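Local coordinates for protein SsfX3 (Streptomyces sp. SF2575, PDB 3SKV) that probably transfers a salicylyl group onto a tetracycline intermediate during antibiotic biosynthesis, as a GDSL/SGNH-type acyltransferase with an added jelly-roll domain, at residues Val76-His88 with Trp158-Val170. The protein carries 1 engineered substitution. Residues are numbered along the deposited sequence; the frame is centred on the assembly and turned at random.
Engineered in segment 76-88: His88 (natural residue Cys).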
ATOM      1  N   VAL A  76       2.560  -9.072 -13.696  1.00 49.20           N
ATOM      2  CA  VAL A  76       3.256  -7.777 -13.844  1.00 45.45           C
ATOM      3  C   VAL A  76       2.402  -6.518 -13.608  1.00 46.60           C
ATOM      4  O   VAL A  76       2.848  -5.590 -12.927  1.00 44.39           O
ATOM      5  CB  VAL A  76       4.140  -7.744 -15.118  1.00 48.89           C
ATOM      6  CG1 VAL A  76       4.322  -6.337 -15.681  1.00 47.81           C
ATOM      7  CG2 VAL A  76       5.492  -8.389 -14.847  1.00 48.92           C
ATOM      8  N   GLY A  77       1.171  -6.546 -14.120  1.00 43.22           N
ATOM      9  CA  GLY A  77       0.179  -5.485 -14.007  1.00 41.54           C
ATOM     10  C   GLY A  77      -0.049  -5.007 -12.591  1.00 44.96           C
ATOM     11  O   GLY A  77      -0.255  -3.802 -12.375  1.00 44.38           O
ATOM     12  N   ARG A  78       0.020  -5.954 -11.618  1.00 40.82           N
ATOM     13  CA  ARG A  78      -0.142  -5.713 -10.174  1.00 40.21           C
ATOM     14  C   ARG A  78       0.832  -4.635  -9.657  1.00 42.34           C
ATOM     15  O   ARG A  78       0.456  -3.862  -8.777  1.00 42.47           O
ATOM     16  CB  ARG A  78       0.030  -7.016  -9.358  1.00 41.83           C
ATOM     17  CG  ARG A  78      -1.011  -8.091  -9.676  1.00 57.56           C
ATOM     18  CD  ARG A  78      -0.545  -9.479  -9.249  1.00 75.23           C
ATOM     19  NE  ARG A  78      -0.878  -9.791  -7.855  1.00 83.61           N
ATOM     20  CZ  ARG A  78      -1.456 -10.920  -7.453  1.00 92.71           C
ATOM     21  NH1 ARG A  78      -1.780 -11.860  -8.335  1.00 78.20           N
ATOM     22  NH2 ARG A  78      -1.717 -11.120  -6.167  1.00 76.10           N
ATOM     23  N   LEU A  79       2.063  -4.569 -10.229  1.00 36.49           N
ATOM     24  CA  LEU A  79       3.092  -3.588  -9.871  1.00 33.98           C
ATOM     25  C   LEU A  79       2.690  -2.136 -10.208  1.00 34.23           C
ATOM     26  O   LEU A  79       3.182  -1.211  -9.546  1.00 32.20           O
ATOM     27  CB  LEU A  79       4.417  -3.930 -10.570  1.00 34.37           C
ATOM     28  CG  LEU A  79       5.369  -5.000  -9.978  1.00 40.30           C
ATOM     29  CD1 LEU A  79       4.963  -5.504  -8.597  1.00 40.60           C
ATOM     30  CD2 LEU A  79       5.688  -6.084 -10.976  1.00 42.74           C
ATOM     31  N   ALA A  80       1.824  -1.947 -11.247  1.00 28.54           N
ATOM     32  CA  ALA A  80       1.331  -0.640 -11.701  1.00 27.48           C
ATOM     33  C   ALA A  80       0.004  -0.229 -11.070  1.00 31.41           C
ATOM     34  O   ALA A  80      -0.511   0.854 -11.362  1.00 32.98           O
ATOM     35  CB  ALA A  80       1.245  -0.581 -13.229  1.00 28.68           C
ATOM     36  N   GLN A  81      -0.530  -1.042 -10.174  1.00 27.76           N
ATOM     37  CA  GLN A  81      -1.761  -0.678  -9.464  1.00 27.68           C
ATOM     38  C   GLN A  81      -1.381   0.355  -8.425  1.00 31.62           C
ATOM     39  O   GLN A  81      -0.427   0.153  -7.665  1.00 30.85           O
ATOM     40  CB  GLN A  81      -2.457  -1.888  -8.867  1.00 29.83           C
ATOM     41  CG  GLN A  81      -3.192  -2.702  -9.932  1.00 37.34           C
ATOM     42  CD  GLN A  81      -3.740  -4.001  -9.401  1.00 62.99           C
ATOM     43  OE1 GLN A  81      -3.836  -4.230  -8.182  1.00 55.30           O
ATOM     44  NE2 GLN A  81      -4.088  -4.892 -10.319  1.00 68.31           N
ATOM     45  N   THR A  82      -2.054   1.507  -8.484  1.00 27.78           N
ATOM     46  CA  THR A  82      -1.743   2.723  -7.728  1.00 26.24           C
ATOM     47  C   THR A  82      -2.137   2.763  -6.232  1.00 30.88           C
ATOM     48  O   THR A  82      -2.356   3.843  -5.665  1.00 29.02           O
ATOM     49  CB  THR A  82      -2.103   3.935  -8.545  1.00 24.86           C
ATOM     50  OG1 THR A  82      -3.483   3.843  -8.862  1.00 29.97           O
ATOM     51  CG2 THR A  82      -1.285   4.034  -9.820  1.00 24.05           C
ATOM     52  N   SER A  83      -2.118   1.588  -5.591  1.00 27.45           N
ATOM     53  CA  SER A  83      -2.429   1.391  -4.184  1.00 28.06           C
ATOM     54  C   SER A  83      -1.388   2.069  -3.260  1.00 30.19           C
ATOM     55  O   SER A  83      -0.187   1.757  -3.312  1.00 28.06           O
ATOM     56  CB  SER A  83      -2.525  -0.099  -3.892  1.00 33.19           C
ATOM     57  OG  SER A  83      -3.345  -0.292  -2.754  1.00 51.89           O
ATOM     58  N   GLY A  84      -1.867   3.028  -2.463  1.00 26.64           N
ATOM     59  CA  GLY A  84      -1.032   3.817  -1.556  1.00 25.71           C
ATOM     60  C   GLY A  84      -0.256   4.913  -2.274  1.00 24.84           C
ATOM     61  O   GLY A  84       0.583   5.578  -1.669  1.00 21.35           O
ATOM     62  N   VAL A  85      -0.519   5.099  -3.576  1.00 20.67           N
ATOM     63  CA  VAL A  85       0.166   6.128  -4.364  1.00 18.96           C
ATOM     64  C   VAL A  85      -0.611   7.441  -4.261  1.00 23.16           C
ATOM     65  O   VAL A  85      -1.847   7.467  -4.377  1.00 22.13           O
ATOM     66  CB  VAL A  85       0.420   5.713  -5.851  1.00 20.62           C
ATOM     67  CG1 VAL A  85       1.090   6.853  -6.651  1.00 19.84           C
ATOM     68  CG2 VAL A  85       1.245   4.428  -5.940  1.00 19.76           C
ATOM     69  N   ARG A  86       0.117   8.534  -4.033  1.00 20.60           N
ATOM     70  CA  ARG A  86      -0.509   9.849  -4.014  1.00 20.55           C
ATOM     71  C   ARG A  86       0.255  10.918  -4.742  1.00 25.38           C
ATOM     72  O   ARG A  86       1.469  10.824  -4.871  1.00 25.63           O
ATOM     73  CB  ARG A  86      -1.097  10.270  -2.652  1.00 21.96           C
ATOM     74  CG  ARG A  86      -0.143  10.231  -1.543  1.00 28.01           C
ATOM     75  CD  ARG A  86      -0.285   9.037  -0.644  1.00 27.18           C
ATOM     76  NE  ARG A  86       0.735   9.234   0.368  1.00 29.78           N
ATOM     77  CZ  ARG A  86       1.839   8.524   0.476  1.00 36.43           C
ATOM     78  NH1 ARG A  86       1.990   7.413  -0.224  1.00 21.14           N
ATOM     79  NH2 ARG A  86       2.765   8.870   1.355  1.00 31.13           N
ATOM     80  N   LEU A  87      -0.470  11.858  -5.338  1.00 22.86           N
ATOM     81  CA  LEU A  87       0.103  12.989  -6.042  1.00 22.31           C
ATOM     82  C   LEU A  87      -0.041  14.234  -5.133  1.00 23.94           C
ATOM     83  O   LEU A  87      -1.144  14.565  -4.713  1.00 20.93           O
ATOM     84  CB  LEU A  87      -0.572  13.179  -7.420  1.00 22.76           C
ATOM     85  CG  LEU A  87      -0.159  14.450  -8.205  1.00 28.41           C
ATOM     86  CD1 LEU A  87       1.331  14.416  -8.587  1.00 28.76           C
ATOM     87  CD2 LEU A  87      -1.014  14.639  -9.452  1.00 30.75           C
ATOM     88  N   HIS A  88       1.086  14.873  -4.787  1.00 22.43           N
ATOM     89  CA  HIS A  88       1.091  16.057  -3.935  1.00 23.77           C
ATOM     90  C   HIS A  88       1.490  17.276  -4.736  1.00 28.09           C
ATOM     91  O   HIS A  88       2.381  17.210  -5.592  1.00 26.77           O
ATOM     92  CB  HIS A  88       2.107  15.917  -2.791  1.00 26.01           C
ATOM     93  CG  HIS A  88       1.744  14.957  -1.703  1.00 29.57           C
ATOM     94  ND1 HIS A  88       2.197  15.147  -0.427  1.00 32.73           N
ATOM     95  CD2 HIS A  88       1.054  13.794  -1.752  1.00 31.57           C
ATOM     96  CE1 HIS A  88       1.744  14.121   0.283  1.00 32.48           C
ATOM     97  NE2 HIS A  88       1.063  13.272  -0.476  1.00 32.11           N
ATOM     98  N   TRP A 158      -5.097  10.884  -3.735  1.00 21.62           N
ATOM     99  CA  TRP A 158      -4.863   9.487  -3.397  1.00 21.22           C
ATOM    100  C   TRP A 158      -5.467   8.658  -4.492  1.00 25.77           C
ATOM    101  O   TRP A 158      -6.693   8.556  -4.631  1.00 27.51           O
ATOM    102  CB  TRP A 158      -5.497   9.140  -2.062  1.00 20.88           C
ATOM    103  CG  TRP A 158      -4.725   9.663  -0.912  1.00 22.48           C
ATOM    104  CD1 TRP A 158      -4.621  10.962  -0.507  1.00 25.27           C
ATOM    105  CD2 TRP A 158      -4.028   8.878   0.062  1.00 23.02           C
ATOM    106  NE1 TRP A 158      -3.852  11.040   0.638  1.00 25.34           N
ATOM    107  CE2 TRP A 158      -3.474   9.777   1.007  1.00 26.93           C
ATOM    108  CE3 TRP A 158      -3.768   7.505   0.194  1.00 23.99           C
ATOM    109  CZ2 TRP A 158      -2.698   9.346   2.077  1.00 26.45           C
ATOM    110  CZ3 TRP A 158      -2.950   7.089   1.220  1.00 25.95           C
ATOM    111  CH2 TRP A 158      -2.449   7.996   2.167  1.00 26.99           C
ATOM    112  N   LEU A 159      -4.599   8.098  -5.293  1.00 22.38           N
ATOM    113  CA  LEU A 159      -4.925   7.316  -6.483  1.00 22.56           C
ATOM    114  C   LEU A 159      -5.670   6.015  -6.149  1.00 30.73           C
ATOM    115  O   LEU A 159      -5.511   5.512  -5.032  1.00 29.99           O
ATOM    116  CB  LEU A 159      -3.626   7.063  -7.293  1.00 21.06           C
ATOM    117  CG  LEU A 159      -2.770   8.318  -7.697  1.00 22.96           C
ATOM    118  CD1 LEU A 159      -1.808   7.968  -8.838  1.00 22.59           C
ATOM    119  CD2 LEU A 159      -3.658   9.491  -8.168  1.00 21.09           C
ATOM    120  N   PRO A 160      -6.514   5.493  -7.081  1.00 30.87           N
ATOM    121  CA  PRO A 160      -7.264   4.256  -6.806  1.00 31.62           C
ATOM    122  C   PRO A 160      -6.401   3.053  -6.436  1.00 36.58           C
ATOM    123  O   PRO A 160      -5.292   2.886  -6.932  1.00 35.35           O
ATOM    124  CB  PRO A 160      -8.070   4.039  -8.097  1.00 33.54           C
ATOM    125  CG  PRO A 160      -7.292   4.769  -9.142  1.00 37.23           C
ATOM    126  CD  PRO A 160      -6.826   5.995  -8.439  1.00 32.40           C
ATOM    127  N   THR A 161      -6.951   2.215  -5.563  1.00 35.85           N
ATOM    128  CA  THR A 161      -6.306   1.058  -4.952  1.00 37.52           C
ATOM    129  C   THR A 161      -6.194  -0.245  -5.740  1.00 46.20           C
ATOM    130  O   THR A 161      -5.203  -0.958  -5.561  1.00 48.70           O
ATOM    131  CB  THR A 161      -6.811   0.847  -3.514  1.00 42.71           C
ATOM    132  OG1 THR A 161      -8.236   0.881  -3.509  1.00 49.75           O
ATOM    133  CG2 THR A 161      -6.272   1.888  -2.538  1.00 35.18           C
ATOM    134  N   LEU A 162      -7.180  -0.594  -6.568  1.00 43.46           N
ATOM    135  CA  LEU A 162      -7.130  -1.872  -7.299  1.00 44.97           C
ATOM    136  C   LEU A 162      -7.060  -1.690  -8.829  1.00 46.55           C
ATOM    137  O   LEU A 162      -7.473  -2.578  -9.593  1.00 49.26           O
ATOM    138  CB  LEU A 162      -8.352  -2.729  -6.884  1.00 47.47           C
ATOM    139  CG  LEU A 162      -8.509  -2.959  -5.367  1.00 53.79           C
ATOM    140  CD1 LEU A 162      -9.978  -3.166  -4.967  1.00 55.12           C
ATOM    141  CD2 LEU A 162      -7.564  -4.049  -4.872  1.00 57.77           C
ATOM    142  N   LEU A 163      -6.513  -0.542  -9.262  1.00 36.78           N
ATOM    143  CA  LEU A 163      -6.462  -0.130 -10.647  1.00 35.51           C
ATOM    144  C   LEU A 163      -5.115   0.422 -11.044  1.00 35.93           C
ATOM    145  O   LEU A 163      -4.413   1.009 -10.225  1.00 34.05           O
ATOM    146  CB  LEU A 163      -7.448   1.047 -10.768  1.00 36.13           C
ATOM    147  CG  LEU A 163      -8.868   0.884 -11.336  1.00 42.74           C
ATOM    148  CD1 LEU A 163      -9.604  -0.314 -10.789  1.00 44.29           C
ATOM    149  CD2 LEU A 163      -9.671   2.115 -11.017  1.00 43.52           C
ATOM    150  N   GLN A 164      -4.822   0.369 -12.340  1.00 31.49           N
ATOM    151  CA  GLN A 164      -3.666   1.048 -12.915  1.00 29.73           C
ATOM    152  C   GLN A 164      -4.201   2.442 -13.300  1.00 33.41           C
ATOM    153  O   GLN A 164      -5.245   2.547 -13.938  1.00 35.72           O
ATOM    154  CB  GLN A 164      -3.139   0.313 -14.148  1.00 30.90           C
ATOM    155  CG  GLN A 164      -2.513  -1.024 -13.821  1.00 36.10           C
ATOM    156  CD  GLN A 164      -2.041  -1.748 -15.062  1.00 48.07           C
ATOM    157  OE1 GLN A 164      -1.588  -1.154 -16.050  1.00 39.85           O
ATOM    158  NE2 GLN A 164      -2.062  -3.062 -15.005  1.00 36.48           N
ATOM    159  N   PHE A 165      -3.552   3.489 -12.852  1.00 29.12           N
ATOM    160  CA  PHE A 165      -3.999   4.866 -13.108  1.00 28.79           C
ATOM    161  C   PHE A 165      -2.896   5.640 -13.825  1.00 34.12           C
ATOM    162  O   PHE A 165      -1.779   5.683 -13.324  1.00 34.91           O
ATOM    163  CB  PHE A 165      -4.341   5.550 -11.774  1.00 28.72           C
ATOM    164  CG  PHE A 165      -4.927   6.942 -11.885  1.00 28.03           C
ATOM    165  CD1 PHE A 165      -6.307   7.131 -11.960  1.00 28.89           C
ATOM    166  CD2 PHE A 165      -4.102   8.065 -11.837  1.00 26.96           C
ATOM    167  CE1 PHE A 165      -6.846   8.410 -12.022  1.00 29.82           C
ATOM    168  CE2 PHE A 165      -4.638   9.347 -11.914  1.00 30.09           C
ATOM    169  CZ  PHE A 165      -6.008   9.517 -11.984  1.00 29.88           C
ATOM    170  N   ARG A 166      -3.196   6.227 -14.991  1.00 28.64           N
ATOM    171  CA  ARG A 166      -2.228   7.003 -15.789  1.00 27.90           C
ATOM    172  C   ARG A 166      -2.726   8.435 -15.900  1.00 31.79           C
ATOM    173  O   ARG A 166      -3.936   8.646 -15.890  1.00 32.34           O
ATOM    174  CB  ARG A 166      -2.019   6.390 -17.207  1.00 31.08           C
ATOM    175  CG  ARG A 166      -1.938   4.874 -17.193  1.00 48.03           C
ATOM    176  CD  ARG A 166      -1.240   4.241 -18.368  1.00 62.34           C
ATOM    177  NE  ARG A 166      -1.384   2.781 -18.301  1.00 70.51           N
ATOM    178  CZ  ARG A 166      -2.221   2.062 -19.047  1.00 84.22           C
ATOM    179  NH1 ARG A 166      -3.013   2.657 -19.930  1.00 77.36           N
ATOM    180  NH2 ARG A 166      -2.268   0.742 -18.918  1.00 69.34           N
ATOM    181  N   LEU A 167      -1.826   9.422 -16.000  1.00 28.10           N
ATOM    182  CA  LEU A 167      -2.221  10.840 -16.139  1.00 27.22           C
ATOM    183  C   LEU A 167      -1.609  11.378 -17.404  1.00 29.59           C
ATOM    184  O   LEU A 167      -0.465  11.051 -17.736  1.00 29.71           O
ATOM    185  CB  LEU A 167      -1.666  11.773 -15.041  1.00 27.30           C
ATOM    186  CG  LEU A 167      -1.778  11.501 -13.573  1.00 33.73           C
ATOM    187  CD1 LEU A 167      -0.735  10.425 -13.116  1.00 34.12           C
ATOM    188  CD2 LEU A 167      -1.532  12.815 -12.804  1.00 32.95           C
ATOM    189  N   ALA A 168      -2.264  12.364 -17.978  1.00 24.63           N
ATOM    190  CA  ALA A 168      -1.745  13.063 -19.151  1.00 24.56           C
ATOM    191  C   ALA A 168      -1.603  14.572 -18.873  1.00 29.13           C
ATOM    192  O   ALA A 168      -0.749  15.227 -19.467  1.00 27.89           O
ATOM    193  CB  ALA A 168      -2.656  12.823 -20.348  1.00 26.30           C
ATOM    194  N   GLU A 169      -2.410  15.117 -17.943  1.00 27.55           N
ATOM    195  CA  GLU A 169      -2.422  16.554 -17.655  1.00 27.88           C
ATOM    196  C   GLU A 169      -3.092  16.881 -16.335  1.00 30.39           C
ATOM    197  O   GLU A 169      -4.003  16.178 -15.898  1.00 31.55           O
ATOM    198  CB  GLU A 169      -3.211  17.266 -18.772  1.00 30.37           C
ATOM    199  CG  GLU A 169      -3.010  18.772 -18.896  1.00 43.72           C
ATOM    200  CD  GLU A 169      -4.015  19.481 -19.788  1.00 64.58           C
ATOM    201  OE1 GLU A 169      -4.932  18.817 -20.334  1.00 66.79           O
ATOM    202  OE2 GLU A 169      -3.888  20.719 -19.929  1.00 60.75           O
ATOM    203  N   VAL A 170      -2.645  17.969 -15.716  1.00 24.49           N
ATOM    204  CA  VAL A 170      -3.231  18.562 -14.529  1.00 22.87           C
ATOM    205  C   VAL A 170      -3.582  19.989 -14.939  1.00 27.49           C
ATOM    206  O   VAL A 170      -2.783  20.668 -15.597  1.00 28.51           O
ATOM    207  CB  VAL A 170      -2.344  18.498 -13.266  1.00 25.84           C
ATOM    208  CG1 VAL A 170      -3.005  19.224 -12.089  1.00 25.59           C
ATOM    209  CG2 VAL A 170      -2.050  17.044 -12.884  1.00 25.22           C
TER
HETATM  210  O   HOH W   1      -0.448   2.974 -13.196  1.00 29.84           O
HETATM  211  O   HOH W   2      -3.763   5.587  -2.915  1.00 26.10           O
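Arg86 and Trp158 sit opposite each other as an antiparallel, non-hydrogen-bonded pair, and just beyond them Leu159 N donates to Val85 O at 3.0 Å, while further on the turn at Thr82 meets the 159-163 loop. Both side chains of the pair leave the same face of the sheet. Arg86 CG lies between its backbone N and carbonyl carbon (chi1 55°), and a bend at chi2 carries CD over the Trp158 indole, 3.5 Å from the centroid of the six-membered ring, a CH-pi contact. Arg86 CZ lies 5.1 Å from that centroid, so a cation-pi attraction is at most weak; the two planes are 35° apart. Arg86 NH1 reaches Gly84 O, 2.7 Å away and close to the guanidinium plane, and NH2 forms a salt bridge with Asp219. Trp158 NE1 bonds to Glu156. Were Trp158 an alanine, Arg86 CD would probably lose the ring it lies on and a gap would open beside the arginine chain, although Gly84 and Asp219 would still hold its end.

Thr82 is gripped twice: its N donates to Leu163 O at 3.0 Å, and OG1 to Pro160 O at 2.8 Å, on a lone pair in the carbonyl plane. One water bridges Val85 O and Leu159 O. Val85 CG1 packs on Leu159 CD1 at 3.8 Å, turn against loop. Leu87 CD2 and Leu167 CD2, 3.9 Å apart, reach between strands 86-91 and 164-172, which belong to separate antiparallel sheets. Such contacts join the sheets face to face, as in a beta sandwich, consistent with a jelly-roll N-terminal domain.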